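Local coordinates for protein phosphotriesterase, putative (Deinococcus radiodurans, PDB 4J35) that probably hydrolyses lactones as a metal-dependent phosphotriesterase-family enzyme, and here carries engineered changes directed at organophosphate hydrolysis, at residues Arg258-His263 / Gly316-Leu321. The protein carries 7 engineered substitutions. Residues are numbered along the deposited sequence; the frame is centred on the assembly and turned at random.
Sequences RLLLSH and GNPARL
Leu260 and Asn317 meet where strand 259-261 crosses helix 307-322, the two short axes crossing at -104°. The isobutyl group of Leu260 packs on the helix: CG lies 4.0 Å from Asn317 CB, CD1 reaches Leu321 CD1 at 4.1 Å, and CD2 rests against CG and CD of the Pro318 ring. Both Leu260 and Asn317 carry CG anti to the carbonyl carbon, which directs the leucine branch into the helix and sends the asparagine amide back to the strand. There Asn317 ND2 donates to Leu259 O at 2.9 Å. The bond is bent, 137° at the hydrogen; the acceptor lies close to the amide plane, whereas the donor sits well above the carbonyl plane. A second bond from ND2 to Ala256 O, and one between OD1 and Gln312 NE2, grip the amide at both ends and fix its rotation. OD1 also lies in plane at the edge of the Arg320 guanidinium, which is held by Ser223 OG and Ala198 O; its NH2 lies 4.2 Å from Arg258 CD and 4.4 Å from the like-charged Arg258 NE. Strand 259-261 runs parallel to strand 223-226, and beyond it Ser262 OG hydrogen-bonds to the backbone N of metal ligand His21. Such packing, a C-terminal helix laid over a barrel strand with an asparagine of the helix bonded to the strand backbone, joins shell to barrel in this TIM-barrel phosphotriesterase fold.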
# COMPACT_ATOMS: atom_id res chain seq x y z
N ARG A 258 -11.02 -3.34 -11.88
CA ARG A 258 -9.61 -3.62 -11.60
C ARG A 258 -8.77 -2.40 -11.20
O ARG A 258 -7.54 -2.51 -11.14
CB ARG A 258 -8.97 -4.28 -12.81
CG ARG A 258 -9.75 -5.52 -13.27
CD ARG A 258 -9.53 -6.69 -12.33
NE ARG A 258 -10.62 -7.67 -12.41
CZ ARG A 258 -10.65 -8.71 -13.24
NH1 ARG A 258 -9.65 -8.94 -14.09
NH2 ARG A 258 -11.69 -9.53 -13.22
N LEU A 259 -9.43 -1.26 -10.93
CA LEU A 259 -8.72 -0.03 -10.59
C LEU A 259 -9.00 0.37 -9.14
O LEU A 259 -10.16 0.33 -8.71
CB LEU A 259 -9.18 1.13 -11.48
CG LEU A 259 -9.04 0.93 -13.00
CD1 LEU A 259 -9.82 2.00 -13.72
CD2 LEU A 259 -7.56 0.92 -13.44
N LEU A 260 -7.94 0.74 -8.42
CA LEU A 260 -8.10 1.22 -7.05
C LEU A 260 -7.38 2.55 -6.86
O LEU A 260 -6.54 2.93 -7.65
CB LEU A 260 -7.59 0.18 -6.05
CG LEU A 260 -8.48 -1.06 -5.99
CD1 LEU A 260 -7.94 -2.17 -6.94
CD2 LEU A 260 -8.59 -1.56 -4.57
N LEU A 261 -7.72 3.24 -5.77
CA LEU A 261 -7.31 4.64 -5.57
C LEU A 261 -6.80 4.87 -4.15
O LEU A 261 -7.44 4.48 -3.20
CB LEU A 261 -8.49 5.58 -5.81
CG LEU A 261 -9.24 5.48 -7.14
CD1 LEU A 261 -10.52 6.36 -7.06
CD2 LEU A 261 -8.39 5.91 -8.31
N SER A 262 -5.62 5.48 -4.01
CA SER A 262 -5.10 5.82 -2.67
C SER A 262 -4.09 6.95 -2.75
O SER A 262 -3.84 7.46 -3.84
CB SER A 262 -4.48 4.62 -1.99
OG SER A 262 -5.04 4.47 -0.72
N HIS A 263 -3.56 7.35 -1.58
CA HIS A 263 -2.62 8.45 -1.51
C HIS A 263 -1.16 8.10 -1.20
O HIS A 263 -0.27 8.93 -1.46
CB HIS A 263 -3.06 9.47 -0.42
CG HIS A 263 -4.52 9.79 -0.45
ND1 HIS A 263 -5.46 9.04 0.22
CD2 HIS A 263 -5.18 10.83 -1.01
CE1 HIS A 263 -6.65 9.61 0.07
NE2 HIS A 263 -6.50 10.69 -0.68
N GLY A 316 -16.36 -1.89 -3.91
CA GLY A 316 -16.49 -3.20 -4.54
C GLY A 316 -15.15 -3.90 -4.66
O GLY A 316 -15.01 -5.05 -4.25
N ASN A 317 -14.17 -3.21 -5.21
CA ASN A 317 -12.86 -3.83 -5.42
C ASN A 317 -12.14 -4.21 -4.12
O ASN A 317 -11.63 -5.31 -3.99
CB ASN A 317 -11.98 -2.98 -6.31
CG ASN A 317 -12.56 -2.81 -7.69
OD1 ASN A 317 -13.50 -3.54 -8.08
ND2 ASN A 317 -11.97 -1.92 -8.47
N PRO A 318 -12.07 -3.28 -3.15
CA PRO A 318 -11.45 -3.68 -1.89
C PRO A 318 -12.16 -4.85 -1.21
O PRO A 318 -11.47 -5.63 -0.55
CB PRO A 318 -11.58 -2.41 -1.01
CG PRO A 318 -11.79 -1.30 -1.99
CD PRO A 318 -12.42 -1.85 -3.19
N ALA A 319 -13.49 -4.97 -1.33
CA ALA A 319 -14.19 -6.06 -0.66
C ALA A 319 -13.70 -7.38 -1.24
O ALA A 319 -13.44 -8.37 -0.54
CB ALA A 319 -15.69 -5.93 -0.88
N ARG A 320 -13.53 -7.37 -2.55
CA ARG A 320 -13.13 -8.56 -3.30
C ARG A 320 -11.63 -8.87 -3.06
O ARG A 320 -11.22 -9.99 -2.76
CB ARG A 320 -13.44 -8.30 -4.78
CG ARG A 320 -13.03 -9.40 -5.76
CD ARG A 320 -11.68 -9.09 -6.40
NE ARG A 320 -11.63 -7.79 -7.09
CZ ARG A 320 -10.53 -7.31 -7.68
NH1 ARG A 320 -9.42 -8.03 -7.65
NH2 ARG A 320 -10.55 -6.11 -8.27
N LEU A 321 -10.80 -7.85 -3.18
CA LEU A 321 -9.36 -7.98 -2.98
C LEU A 321 -8.91 -8.26 -1.55
O LEU A 321 -8.04 -9.08 -1.34
CB LEU A 321 -8.67 -6.72 -3.51
CG LEU A 321 -7.48 -7.00 -4.41
CD1 LEU A 321 -7.22 -5.82 -5.32
CD2 LEU A 321 -6.26 -7.33 -3.54